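Local structure of RavA (Legionella pneumophila str. Paris, 6WO6) at residues Glu14-Val19 with Ala45-Leu50; Asp39-Leu44 with Asp75-Phe80; Phe82-Val87 with Asn117-Leu122; Lys89-Leu94 with Lys109-Glu114; Val132-Arg137 with Ser161-Lys166. The protein is a Legionella pneumophila effector that probably acts inside host cells during infection, by a mechanism that remains unclear. The protein carries 2 engineered substitutions. One frame throughout, in Å; residues are numbered along the deposited sequence.

RavA is an elongated all-helical chain, and these five contacts illustrate how such a fold is built by packing one helix on the next. Interactions 1 and 2 share helix 38-51, their segments alternate along the chain, and their centres lie about 12 Å apart. Helix 77-92 then runs through interactions 2, 3 and 4, so three contacts are strung along one rod. Interaction 4 is nested inside the loop that interaction 3 closes, with about 9 Å between centres. Interaction 5 comes last, about 29 Å from interaction 2 between centres, yet it touches interaction 4 through Leu94 and Ile134. Interactions 1, 2 and 3 touch one another, whereas 3 and 4 adjoin in the sequence.

Interaction 1 (Glu14-Val19 with Ala45-Leu50); sequences EHPYEV and ASRLVL
Pro16 and Arg47 meet with their side chains crossed at about a right angle, the proline ring lying against one face of the guanidinium. Pro16 CG stands 4.0 Å from the plane of the Arg47 guanidinium, displaced toward its rim, while Glu14 CA comes in at the edge, 3.6 Å from Arg47 NH2. A bend at chi3 (52°) turns the arginine tip back over the proline, and there NH2 donates a hydrogen bond to the carbonyl oxygen of Leu13. The contact joins the beginning of helix 16-20, whose N-cap position is held by His15, to the flank of helix 38-51 in this all-helical fold. The next residue, Leu48, points a single methyl at the backbone: CD1 lies 3.3 Å from Pro16 O and 3.4 Å from Tyr17 CA. The Tyr17 ring stands obliquely to Leu48 O, and its OH is hydrogen-bonded to Glu56, beyond the two segments.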
# COMPACT_ATOMS: atom_id res chain seq x y z
N GLU A 14 -17.77 -21.87 25.41
CA GLU A 14 -16.72 -21.98 24.40
C GLU A 14 -17.07 -21.26 23.10
O GLU A 14 -16.15 -20.91 22.34
CB GLU A 14 -16.40 -23.45 24.11
CG GLU A 14 -17.58 -24.29 23.66
CD GLU A 14 -17.25 -25.78 23.62
OE1 GLU A 14 -16.47 -26.23 24.49
OE2 GLU A 14 -17.74 -26.49 22.72
N HIS A 15 -18.35 -21.02 22.84
CA HIS A 15 -18.79 -20.20 21.71
C HIS A 15 -19.78 -19.18 22.24
O HIS A 15 -21.00 -19.32 22.06
CB HIS A 15 -19.41 -21.06 20.60
CG HIS A 15 -18.46 -22.05 20.00
ND1 HIS A 15 -17.29 -21.68 19.37
CD2 HIS A 15 -18.50 -23.41 19.94
CE1 HIS A 15 -16.66 -22.76 18.95
NE2 HIS A 15 -17.37 -23.82 19.28
N PRO A 16 -19.29 -18.13 22.91
CA PRO A 16 -20.22 -17.18 23.56
C PRO A 16 -21.14 -16.45 22.60
O PRO A 16 -22.26 -16.12 22.98
CB PRO A 16 -19.27 -16.21 24.28
CG PRO A 16 -17.95 -16.37 23.60
CD PRO A 16 -17.89 -17.81 23.19
N TYR A 17 -20.71 -16.18 21.36
CA TYR A 17 -21.59 -15.45 20.45
C TYR A 17 -22.76 -16.31 19.98
O TYR A 17 -23.88 -15.81 19.83
CB TYR A 17 -20.81 -14.92 19.24
CG TYR A 17 -21.71 -14.19 18.26
CD1 TYR A 17 -22.21 -12.93 18.57
CD2 TYR A 17 -22.07 -14.77 17.05
CE1 TYR A 17 -23.05 -12.26 17.69
CE2 TYR A 17 -22.90 -14.10 16.17
CZ TYR A 17 -23.39 -12.85 16.49
OH TYR A 17 -24.22 -12.18 15.62
N GLU A 18 -22.52 -17.60 19.75
CA GLU A 18 -23.61 -18.48 19.35
C GLU A 18 -24.66 -18.61 20.45
O GLU A 18 -25.85 -18.79 20.16
CB GLU A 18 -23.06 -19.86 18.98
CG GLU A 18 -21.98 -19.83 17.90
N VAL A 19 -24.25 -18.49 21.71
CA VAL A 19 -25.15 -18.74 22.84
C VAL A 19 -25.84 -17.46 23.29
O VAL A 19 -27.03 -17.47 23.61
CB VAL A 19 -24.36 -19.40 23.99
CG1 VAL A 19 -25.28 -19.68 25.17
CG2 VAL A 19 -23.69 -20.67 23.51
N ALA A 45 -17.08 -10.42 27.64
CA ALA A 45 -17.52 -9.47 26.63
C ALA A 45 -16.56 -9.42 25.45
O ALA A 45 -16.99 -9.35 24.29
CB ALA A 45 -17.68 -8.08 27.25
N SER A 46 -15.25 -9.48 25.73
CA SER A 46 -14.26 -9.45 24.67
C SER A 46 -14.41 -10.65 23.74
O SER A 46 -14.41 -10.51 22.51
CB SER A 46 -12.86 -9.40 25.26
OG SER A 46 -12.60 -8.14 25.85
N ARG A 47 -14.56 -11.85 24.31
CA ARG A 47 -14.72 -13.04 23.48
C ARG A 47 -16.02 -12.99 22.69
O ARG A 47 -16.06 -13.31 21.49
CB ARG A 47 -14.66 -14.30 24.35
CG ARG A 47 -13.35 -14.49 25.09
CD ARG A 47 -13.46 -15.66 26.04
NE ARG A 47 -13.95 -16.85 25.36
CZ ARG A 47 -14.64 -17.82 25.95
NH1 ARG A 47 -14.94 -17.74 27.24
NH2 ARG A 47 -15.04 -18.87 25.25
N LEU A 48 -17.11 -12.59 23.36
CA LEU A 48 -18.41 -12.46 22.72
C LEU A 48 -18.34 -11.54 21.51
O LEU A 48 -18.93 -11.82 20.46
CB LEU A 48 -19.41 -11.95 23.75
CG LEU A 48 -20.90 -11.74 23.48
CD1 LEU A 48 -21.47 -12.89 22.71
CD2 LEU A 48 -21.63 -11.58 24.80
N VAL A 49 -17.59 -10.44 21.62
CA VAL A 49 -17.49 -9.50 20.51
C VAL A 49 -16.53 -10.01 19.44
O VAL A 49 -16.74 -9.77 18.24
CB VAL A 49 -17.10 -8.11 21.04
CG1 VAL A 49 -16.21 -7.37 20.06
CG2 VAL A 49 -18.35 -7.29 21.33
N LEU A 50 -15.48 -10.73 19.83
CA LEU A 50 -14.55 -11.28 18.86
C LEU A 50 -15.24 -12.28 17.94
O LEU A 50 -15.12 -12.20 16.71
CB LEU A 50 -13.37 -11.95 19.57
CG LEU A 50 -12.18 -11.05 19.90
CD1 LEU A 50 -11.31 -11.69 20.97
CD2 LEU A 50 -11.37 -10.77 18.65

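Interaction 2 (Asp39-Leu44 with Asp75-Phe80); sequences DAALVL and DTFHSF. Engineered in segment 39-44: Ala40 (natural residue Glu), Ala41 (natural residue Lys).
The start of helix 77-92 comes up against helix 38-51 with Ala41 and Phe77 6.2 Å apart between CA atoms and Leu42 and Phe80 6.0 Å apart. Ala41, an engineered residue that is lysine in the natural sequence, points its methyl at the other segment. This engineered methyl, Ala41 CB, sits over the centre of one face of the Phe80 ring in a CH-pi contact, 4.3 Å from the centroid and 12° off the normal. Phe77 reaches the same methyl from another direction, its CD1 4.0 Å from Ala41 CB. With CG anti to the backbone N (chi1 -179°), Phe77 swings its ring across to helix 38-51, where CE1 lies 4.1 Å from Leu44 CD2 and the two side chains cross nearly perpendicularly. Phe80 instead turns CG beside its backbone N (chi1 -71°), and its CD2 rests 3.8 Å from Leu42 CA, with Leu42 CB close behind. In this variant the touching side chains are all apolar. Leu33 of helix 30-34 adds to the interface by packing on both Phe77 and Leu44, and Phe77 N is hydrogen-bonded to Asn34 OD1. The first turn of helix 77-92 thus packs through Phe77 and Phe80 on one flank of helix 38-51, a helix-helix contact of this all-helical fold.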
# COMPACT_ATOMS: atom_id res chain seq x y z
N ASP A 39 -13.09 -8.59 35.91
CA ASP A 39 -12.14 -9.22 35.00
C ASP A 39 -12.82 -10.30 34.16
O ASP A 39 -12.63 -10.36 32.94
CB ASP A 39 -10.96 -9.79 35.78
CG ASP A 39 -10.09 -8.71 36.39
OD1 ASP A 39 -9.73 -7.76 35.66
OD2 ASP A 39 -9.77 -8.81 37.60
N ALA A 40 -13.63 -11.15 34.81
CA ALA A 40 -14.36 -12.17 34.06
C ALA A 40 -15.36 -11.55 33.10
O ALA A 40 -15.52 -12.03 31.97
CB ALA A 40 -15.06 -13.12 35.03
N ALA A 41 -16.03 -10.47 33.52
CA ALA A 41 -16.96 -9.79 32.63
C ALA A 41 -16.25 -9.19 31.43
O ALA A 41 -16.74 -9.28 30.30
CB ALA A 41 -17.73 -8.71 33.40
N LEU A 42 -15.08 -8.57 31.66
CA LEU A 42 -14.30 -8.03 30.56
C LEU A 42 -13.90 -9.13 29.58
O LEU A 42 -14.07 -8.98 28.36
CB LEU A 42 -13.06 -7.32 31.10
CG LEU A 42 -12.06 -6.79 30.07
CD1 LEU A 42 -12.23 -5.29 29.86
CD2 LEU A 42 -10.62 -7.12 30.48
N VAL A 43 -13.37 -10.24 30.10
CA VAL A 43 -12.94 -11.35 29.24
C VAL A 43 -14.11 -11.89 28.43
O VAL A 43 -13.99 -12.13 27.21
CB VAL A 43 -12.28 -12.45 30.09
CG1 VAL A 43 -12.07 -13.71 29.26
CG2 VAL A 43 -10.96 -11.96 30.65
N LEU A 44 -15.27 -12.08 29.07
CA LEU A 44 -16.41 -12.66 28.38
C LEU A 44 -16.96 -11.72 27.32
O LEU A 44 -17.29 -12.15 26.21
CB LEU A 44 -17.50 -13.03 29.39
CG LEU A 44 -18.77 -13.67 28.81
CD1 LEU A 44 -18.43 -14.91 28.00
CD2 LEU A 44 -19.74 -14.02 29.93
N ASP A 75 -21.41 -0.27 35.18
CA ASP A 75 -20.90 -1.20 36.19
C ASP A 75 -21.40 -2.62 35.92
O ASP A 75 -20.80 -3.59 36.38
CB ASP A 75 -21.32 -0.76 37.59
CG ASP A 75 -20.13 -0.53 38.51
OD1 ASP A 75 -18.98 -0.73 38.06
OD2 ASP A 75 -20.34 -0.16 39.68
N THR A 76 -22.49 -2.74 35.17
CA THR A 76 -23.07 -4.03 34.84
C THR A 76 -22.37 -4.64 33.64
O THR A 76 -21.43 -4.06 33.07
CB THR A 76 -24.57 -3.89 34.58
OG1 THR A 76 -24.79 -2.83 33.64
CG2 THR A 76 -25.31 -3.58 35.88
N PHE A 77 -22.82 -5.83 33.23
CA PHE A 77 -22.22 -6.50 32.08
C PHE A 77 -22.54 -5.78 30.78
O PHE A 77 -21.75 -5.83 29.83
CB PHE A 77 -22.69 -7.95 32.01
CG PHE A 77 -22.11 -8.72 30.86
CD1 PHE A 77 -20.85 -9.28 30.95
CD2 PHE A 77 -22.83 -8.88 29.68
CE1 PHE A 77 -20.31 -9.99 29.89
CE2 PHE A 77 -22.30 -9.59 28.62
CZ PHE A 77 -21.03 -10.14 28.72
N HIS A 78 -23.70 -5.11 30.71
CA HIS A 78 -24.06 -4.39 29.49
C HIS A 78 -23.05 -3.30 29.16
O HIS A 78 -22.75 -3.06 27.99
CB HIS A 78 -25.46 -3.80 29.63
CG HIS A 78 -25.89 -2.98 28.46
ND1 HIS A 78 -25.58 -1.64 28.33
CD2 HIS A 78 -26.60 -3.31 27.35
CE1 HIS A 78 -26.09 -1.18 27.20
NE2 HIS A 78 -26.71 -2.17 26.59
N SER A 79 -22.50 -2.65 30.19
CA SER A 79 -21.48 -1.63 29.96
C SER A 79 -20.25 -2.23 29.28
O SER A 79 -19.75 -1.69 28.28
CB SER A 79 -21.10 -0.98 31.30
OG SER A 79 -20.08 -0.01 31.13
N PHE A 80 -19.76 -3.35 29.81
CA PHE A 80 -18.61 -4.03 29.21
C PHE A 80 -18.91 -4.45 27.78
O PHE A 80 -18.09 -4.25 26.88
CB PHE A 80 -18.22 -5.24 30.05
CG PHE A 80 -17.59 -4.90 31.37
CD1 PHE A 80 -18.37 -4.66 32.48
CD2 PHE A 80 -16.21 -4.82 31.49
CE1 PHE A 80 -17.79 -4.35 33.70
CE2 PHE A 80 -15.63 -4.51 32.70
CZ PHE A 80 -16.42 -4.27 33.81

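Interaction 3 (Phe82-Val87 with Asn117-Leu122); sequences FQAYQV and NNFNKL
Phe119 pushes its ring against the backbone and CB of Gln83, with ring atom CE1 3.5 Å from Gln83 CB. The peptide between Gln83 and Ala84 lies over one ring face, Ala84 N being 4.1 Å above the plane of Phe119 and offset toward the rim. Gln83 passes the ring at about a right angle, its amide plane turned 71° from that of the ring. On the other side of CZ, Phe119 CE2 lies 4.1 Å from Ala84 CB. The same alanine methyl receives Leu122 CD2 at 3.7 Å, and Val87 completes the cluster: its CG2 touches Phe119 CB at 3.9 Å, while its CB meets Leu122 CD2. The Val87 and Leu122 side chains run antiparallel alongside each other. Phe119 lies between helices 115-118 and 120-127, the first residue out of helical angles and the N-cap position of the second helix. The junction of the two helices thus packs on helix 77-92 through Phe119, a helix-helix contact of this all-helical fold. Farther out, Leu42 of helix 38-51 packs on Phe119, and Ser46 and Leu50 of that helix pack on Leu122. Leu115 and Phe116 touch Val87, and Gln83 NE2 makes a weak hydrogen bond to Ser79 O.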
# COMPACT_ATOMS: atom_id res chain seq x y z
N PHE A 82 -21.11 -3.25 25.62
CA PHE A 82 -21.23 -2.12 24.71
C PHE A 82 -19.87 -1.51 24.40
O PHE A 82 -19.59 -1.15 23.25
CB PHE A 82 -22.18 -1.07 25.27
CG PHE A 82 -22.57 -0.02 24.28
CD1 PHE A 82 -23.45 -0.31 23.25
CD2 PHE A 82 -22.04 1.26 24.36
CE1 PHE A 82 -23.81 0.66 22.33
CE2 PHE A 82 -22.39 2.23 23.44
CZ PHE A 82 -23.28 1.93 22.42
N GLN A 83 -19.00 -1.39 25.42
CA GLN A 83 -17.66 -0.86 25.16
C GLN A 83 -16.88 -1.77 24.23
O GLN A 83 -16.14 -1.30 23.35
CB GLN A 83 -16.92 -0.66 26.48
CG GLN A 83 -17.43 0.52 27.30
CD GLN A 83 -16.73 0.64 28.65
OE1 GLN A 83 -15.82 1.45 28.82
NE2 GLN A 83 -17.16 -0.17 29.61
N ALA A 84 -17.03 -3.09 24.39
CA ALA A 84 -16.33 -4.03 23.50
C ALA A 84 -16.84 -3.91 22.07
O ALA A 84 -16.05 -3.91 21.11
CB ALA A 84 -16.49 -5.45 24.02
N TYR A 85 -18.17 -3.83 21.90
CA TYR A 85 -18.72 -3.60 20.57
C TYR A 85 -18.19 -2.30 19.97
O TYR A 85 -17.91 -2.24 18.78
CB TYR A 85 -20.25 -3.56 20.61
CG TYR A 85 -20.87 -3.01 19.34
CD1 TYR A 85 -21.02 -3.80 18.21
CD2 TYR A 85 -21.28 -1.68 19.27
CE1 TYR A 85 -21.57 -3.30 17.05
CE2 TYR A 85 -21.83 -1.17 18.11
CZ TYR A 85 -21.98 -1.98 17.00
OH TYR A 85 -22.53 -1.47 15.84
N GLN A 86 -18.07 -1.25 20.80
CA GLN A 86 -17.53 0.01 20.31
C GLN A 86 -16.11 -0.16 19.78
O GLN A 86 -15.77 0.32 18.70
CB GLN A 86 -17.57 1.06 21.43
CG GLN A 86 -18.95 1.62 21.71
CD GLN A 86 -19.43 2.55 20.63
OE1 GLN A 86 -19.06 3.73 20.60
NE2 GLN A 86 -20.25 2.04 19.73
N VAL A 87 -15.27 -0.85 20.55
CA VAL A 87 -13.89 -1.09 20.12
C VAL A 87 -13.87 -1.79 18.77
O VAL A 87 -13.22 -1.33 17.82
CB VAL A 87 -13.13 -1.90 21.19
CG1 VAL A 87 -11.76 -2.32 20.66
CG2 VAL A 87 -12.98 -1.09 22.46
N ASN A 117 -7.45 1.49 26.15
CA ASN A 117 -6.52 1.11 27.20
C ASN A 117 -7.08 -0.00 28.07
O ASN A 117 -6.35 -0.93 28.45
CB ASN A 117 -6.17 2.33 28.06
CG ASN A 117 -5.10 2.02 29.09
OD1 ASN A 117 -4.19 1.23 28.85
ND2 ASN A 117 -5.21 2.67 30.25
N ASN A 118 -8.38 0.07 28.39
CA ASN A 118 -9.02 -1.01 29.14
C ASN A 118 -9.19 -2.25 28.27
O ASN A 118 -8.95 -3.37 28.72
CB ASN A 118 -10.38 -0.54 29.66
CG ASN A 118 -10.26 0.57 30.68
OD1 ASN A 118 -9.39 0.54 31.56
ND2 ASN A 118 -11.14 1.57 30.58
N PHE A 119 -9.61 -2.07 27.02
CA PHE A 119 -9.82 -3.16 26.07
C PHE A 119 -8.67 -3.30 25.09
O PHE A 119 -8.88 -3.53 23.90
CB PHE A 119 -11.14 -2.96 25.32
CG PHE A 119 -12.35 -3.02 26.20
CD1 PHE A 119 -12.80 -1.89 26.87
CD2 PHE A 119 -13.06 -4.21 26.35
CE1 PHE A 119 -13.92 -1.94 27.67
CE2 PHE A 119 -14.19 -4.26 27.16
CZ PHE A 119 -14.62 -3.13 27.82
N ASN A 120 -7.43 -3.16 25.57
CA ASN A 120 -6.28 -3.20 24.67
C ASN A 120 -6.05 -4.61 24.12
O ASN A 120 -5.72 -4.77 22.95
CB ASN A 120 -5.03 -2.69 25.37
CG ASN A 120 -3.91 -2.37 24.41
OD1 ASN A 120 -3.06 -3.22 24.13
ND2 ASN A 120 -3.91 -1.15 23.88
N LYS A 121 -6.22 -5.63 24.97
CA LYS A 121 -6.13 -7.00 24.48
C LYS A 121 -7.17 -7.27 23.40
O LYS A 121 -6.87 -7.89 22.37
CB LYS A 121 -6.30 -7.99 25.64
CG LYS A 121 -5.34 -7.76 26.80
N LEU A 122 -8.40 -6.79 23.60
CA LEU A 122 -9.44 -6.94 22.59
C LEU A 122 -9.08 -6.19 21.31
O LEU A 122 -9.32 -6.68 20.20
CB LEU A 122 -10.78 -6.45 23.13
CG LEU A 122 -11.89 -6.37 22.08
CD1 LEU A 122 -12.29 -7.76 21.61
CD2 LEU A 122 -13.09 -5.61 22.60

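Interaction 4 (Lys89-Leu94 with Lys109-Glu114); sequences KRIISL and KEFDGE
Arg90 reaches from helix 77-92 to the loop 109-114 and meets the main chain at Glu110. From CB, which points at the loop, the chain leaves with CG beside the backbone N (chi1 -67°) and then runs fully extended to NE. Along the way Arg90 CD passes 3.6 Å from Glu110 O, CZ lies 3.8 Å from it, and at the end NH1 comes within 2.9 Å of the same oxygen, which stands obliquely to the guanidinium. The carboxylate of Glu110 keeps its distance: Arg90 NE is 6.2 Å from Glu110 OE2, so any electrostatic attraction there would act without direct contact. The next loop residue, Phe111, packs beside the arginine's backbone. Its CZ lies 3.9 Å from Arg90 O and 4.2 Å from Leu94 CD1, and CE2 is 4.3 Å from Ile91 CG1, so this end of the ring lies against Arg90, Ile91 and Leu94. Phe116 stacks on Phe111, and Met105 of helix 102-107 also packs on it. The loop joins helices 102-107 and 115-118 in this all-helical fold, packing Phe111 on helix 77-92, while Asp112 OD1 caps the turn into helix 115-118 by accepting a weak bond from Glu114 N.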
# COMPACT_ATOMS: atom_id res chain seq x y z
N LYS A 89 -16.23 -2.20 16.48
CA LYS A 89 -16.87 -1.45 15.41
C LYS A 89 -15.96 -0.35 14.89
O LYS A 89 -15.79 -0.19 13.67
CB LYS A 89 -18.20 -0.87 15.90
CG LYS A 89 -18.96 -0.05 14.86
CD LYS A 89 -19.37 -0.92 13.68
CE LYS A 89 -18.95 -0.29 12.36
NZ LYS A 89 -18.96 -1.28 11.25
N ARG A 90 -15.34 0.41 15.80
CA ARG A 90 -14.48 1.50 15.37
C ARG A 90 -13.21 1.00 14.70
O ARG A 90 -12.69 1.66 13.79
CB ARG A 90 -14.13 2.39 16.57
CG ARG A 90 -15.32 3.14 17.13
CD ARG A 90 -14.93 4.02 18.30
NE ARG A 90 -16.10 4.63 18.92
CZ ARG A 90 -16.05 5.45 19.97
NH1 ARG A 90 -14.88 5.76 20.51
NH2 ARG A 90 -17.17 5.95 20.47
N ILE A 91 -12.70 -0.17 15.10
CA ILE A 91 -11.53 -0.70 14.41
C ILE A 91 -11.90 -1.24 13.04
O ILE A 91 -11.20 -0.97 12.05
CB ILE A 91 -10.83 -1.76 15.28
CG1 ILE A 91 -10.13 -1.10 16.46
CG2 ILE A 91 -9.84 -2.56 14.44
CD1 ILE A 91 -9.51 -2.08 17.43
N ILE A 92 -13.00 -1.99 12.94
CA ILE A 92 -13.35 -2.62 11.68
C ILE A 92 -13.85 -1.60 10.66
O ILE A 92 -13.68 -1.78 9.45
CB ILE A 92 -14.38 -3.75 11.94
CG1 ILE A 92 -13.65 -5.05 12.28
CG2 ILE A 92 -15.32 -3.94 10.76
CD1 ILE A 92 -12.60 -5.45 11.27
N SER A 93 -14.43 -0.49 11.12
CA SER A 93 -14.87 0.55 10.20
C SER A 93 -13.71 1.22 9.47
O SER A 93 -13.96 1.99 8.53
CB SER A 93 -15.70 1.60 10.93
OG SER A 93 -14.94 2.23 11.94
N LEU A 94 -12.47 0.95 9.87
CA LEU A 94 -11.33 1.39 9.07
C LEU A 94 -11.30 0.67 7.73
O LEU A 94 -10.86 1.25 6.73
CB LEU A 94 -10.02 1.15 9.83
CG LEU A 94 -9.80 1.91 11.14
CD1 LEU A 94 -8.54 1.42 11.83
CD2 LEU A 94 -9.73 3.40 10.89
N LYS A 109 -9.62 11.97 17.00
CA LYS A 109 -9.57 11.43 18.35
C LYS A 109 -10.83 10.62 18.68
O LYS A 109 -11.27 10.57 19.83
CB LYS A 109 -9.34 12.53 19.39
CG LYS A 109 -8.32 13.58 18.94
CD LYS A 109 -7.27 13.86 20.01
CE LYS A 109 -6.15 12.83 19.97
NZ LYS A 109 -5.11 13.11 20.99
N GLU A 110 -11.42 10.00 17.65
CA GLU A 110 -12.46 9.01 17.85
C GLU A 110 -11.94 7.75 18.53
O GLU A 110 -12.73 6.86 18.86
CB GLU A 110 -13.10 8.65 16.51
CG GLU A 110 -14.59 8.89 16.42
CD GLU A 110 -15.01 9.39 15.05
OE1 GLU A 110 -14.93 10.62 14.83
OE2 GLU A 110 -15.40 8.57 14.20
N PHE A 111 -10.62 7.65 18.72
CA PHE A 111 -9.99 6.53 19.40
C PHE A 111 -9.65 6.98 20.81
O PHE A 111 -8.57 7.53 21.07
CB PHE A 111 -8.76 6.06 18.63
CG PHE A 111 -9.09 5.23 17.43
CD1 PHE A 111 -9.71 5.79 16.33
CD2 PHE A 111 -8.78 3.88 17.40
CE1 PHE A 111 -10.02 5.02 15.22
CE2 PHE A 111 -9.08 3.11 16.30
CZ PHE A 111 -9.71 3.68 15.20
N ASP A 112 -10.59 6.75 21.73
CA ASP A 112 -10.41 7.14 23.12
C ASP A 112 -9.20 6.44 23.72
O ASP A 112 -8.92 5.28 23.42
CB ASP A 112 -11.68 6.80 23.91
CG ASP A 112 -11.50 6.95 25.42
OD1 ASP A 112 -10.58 7.67 25.86
OD2 ASP A 112 -12.29 6.33 26.16
N GLY A 113 -8.48 7.17 24.58
CA GLY A 113 -7.33 6.58 25.24
C GLY A 113 -7.73 5.46 26.19
O GLY A 113 -7.17 4.36 26.14
N GLU A 114 -8.70 5.73 27.07
CA GLU A 114 -9.04 4.74 28.09
C GLU A 114 -9.92 3.62 27.55
O GLU A 114 -9.87 2.51 28.07
CB GLU A 114 -9.72 5.42 29.29
CG GLU A 114 -11.12 5.93 29.03
CD GLU A 114 -11.80 6.42 30.29
OE1 GLU A 114 -11.17 6.35 31.37
OE2 GLU A 114 -12.97 6.86 30.21

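Interaction 5 (Val132-Arg137 with Ser161-Lys166); sequences VAIALR and SLFAAK
Ile134 and Phe163 form the tight part of this contact, their side chains crossing at about a right angle. The branch that does the touching is the methyl Ile134 CG2, and it lies 3.5 Å from Phe163 CE1 and 3.6 Å from CZ. Phe163 carries its CG anti to the backbone N (chi1 175°), which extends the ring toward helix 131-141, and Ala135 N lies near the ring plane at its edge. Beside this pair, Ala135 directs its methyl at the backbone of the other helix, CB standing 3.5 Å from Lys166 O and 4.0 Å from Lys166 CB. The side bounded by Val132 and Lys166 is looser. Val132 CG2 comes no nearer than 4.4 Å to Lys166 CD, and both residues are partly exposed. Lys166 starts toward helix 131-141, but a bend at chi2 (-63°) turns the chain off to Glu202 OE2, with which NZ forms a salt bridge. The axes of the helical segments 132-137 and 162-166 come within 9.0 Å and run in broadly the same direction, 36° apart. Around the pair, Leu127 of helix 120-127 packs on both Ile134 and Phe163, Ile154 of helix 147-157 lies against Phe163, and Leu94 and Leu95, beyond helix 77-92, touch Ile134.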
# COMPACT_ATOMS: atom_id res chain seq x y z
N VAL A 132 -1.99 -5.67 7.96
CA VAL A 132 -1.55 -5.31 6.62
C VAL A 132 -2.67 -4.59 5.87
O VAL A 132 -2.43 -3.56 5.21
CB VAL A 132 -1.06 -6.56 5.86
CG1 VAL A 132 -0.74 -6.21 4.42
CG2 VAL A 132 0.15 -7.15 6.55
N ALA A 133 -3.90 -5.10 5.96
CA ALA A 133 -5.00 -4.49 5.22
C ALA A 133 -5.26 -3.07 5.70
O ALA A 133 -5.43 -2.15 4.89
CB ALA A 133 -6.26 -5.34 5.36
N ILE A 134 -5.30 -2.86 7.02
CA ILE A 134 -5.59 -1.54 7.56
C ILE A 134 -4.44 -0.58 7.26
O ILE A 134 -4.67 0.60 6.94
CB ILE A 134 -5.88 -1.61 9.07
CG1 ILE A 134 -7.12 -2.48 9.34
CG2 ILE A 134 -6.09 -0.22 9.64
CD1 ILE A 134 -7.43 -2.66 10.81
N ALA A 135 -3.20 -1.06 7.35
CA ALA A 135 -2.06 -0.20 7.03
C ALA A 135 -2.09 0.21 5.56
O ALA A 135 -1.82 1.37 5.23
CB ALA A 135 -0.75 -0.91 7.37
N LEU A 136 -2.45 -0.72 4.67
CA LEU A 136 -2.58 -0.39 3.26
C LEU A 136 -3.67 0.65 3.03
O LEU A 136 -3.48 1.61 2.28
CB LEU A 136 -2.88 -1.66 2.45
CG LEU A 136 -3.09 -1.47 0.95
CD1 LEU A 136 -1.76 -1.40 0.21
CD2 LEU A 136 -3.98 -2.56 0.38
N ARG A 137 -4.82 0.47 3.69
CA ARG A 137 -5.92 1.42 3.52
C ARG A 137 -5.52 2.81 4.01
O ARG A 137 -5.81 3.82 3.34
CB ARG A 137 -7.15 0.92 4.27
CG ARG A 137 -8.41 1.71 3.96
CD ARG A 137 -9.09 1.19 2.69
NE ARG A 137 -10.10 2.12 2.19
CZ ARG A 137 -11.30 2.27 2.73
NH1 ARG A 137 -11.65 1.57 3.80
NH2 ARG A 137 -12.16 3.14 2.21
N SER A 161 3.46 -2.45 18.81
CA SER A 161 2.56 -3.45 18.26
C SER A 161 2.90 -3.72 16.79
O SER A 161 3.52 -2.90 16.11
CB SER A 161 1.10 -3.01 18.38
OG SER A 161 0.91 -1.75 17.77
N LEU A 162 2.46 -4.89 16.32
CA LEU A 162 2.64 -5.22 14.91
C LEU A 162 1.91 -4.23 14.02
O LEU A 162 2.39 -3.87 12.93
CB LEU A 162 2.14 -6.64 14.64
CG LEU A 162 2.40 -7.27 13.27
CD1 LEU A 162 3.89 -7.42 13.03
CD2 LEU A 162 1.71 -8.62 13.18
N PHE A 163 0.75 -3.75 14.47
CA PHE A 163 -0.07 -2.84 13.67
C PHE A 163 0.66 -1.52 13.41
O PHE A 163 0.68 -1.03 12.27
CB PHE A 163 -1.40 -2.60 14.37
CG PHE A 163 -2.27 -1.58 13.69
CD1 PHE A 163 -2.55 -1.69 12.34
CD2 PHE A 163 -2.81 -0.53 14.41
CE1 PHE A 163 -3.35 -0.75 11.71
CE2 PHE A 163 -3.61 0.41 13.79
CZ PHE A 163 -3.88 0.30 12.44
N ALA A 164 1.23 -0.93 14.46
CA ALA A 164 1.93 0.34 14.29
C ALA A 164 3.14 0.19 13.37
O ALA A 164 3.43 1.07 12.55
CB ALA A 164 2.35 0.89 15.66
N ALA A 165 3.87 -0.93 13.50
CA ALA A 165 5.00 -1.18 12.62
C ALA A 165 4.56 -1.29 11.17
O ALA A 165 5.19 -0.72 10.27
CB ALA A 165 5.73 -2.45 13.06
N LYS A 166 3.46 -2.02 10.92
CA LYS A 166 2.97 -2.16 9.55
C LYS A 166 2.51 -0.82 8.98
O LYS A 166 2.72 -0.54 7.79
CB LYS A 166 1.83 -3.18 9.49
CG LYS A 166 2.25 -4.61 9.84
CD LYS A 166 3.26 -5.16 8.86
CE LYS A 166 3.73 -6.54 9.29
NZ LYS A 166 4.88 -7.02 8.48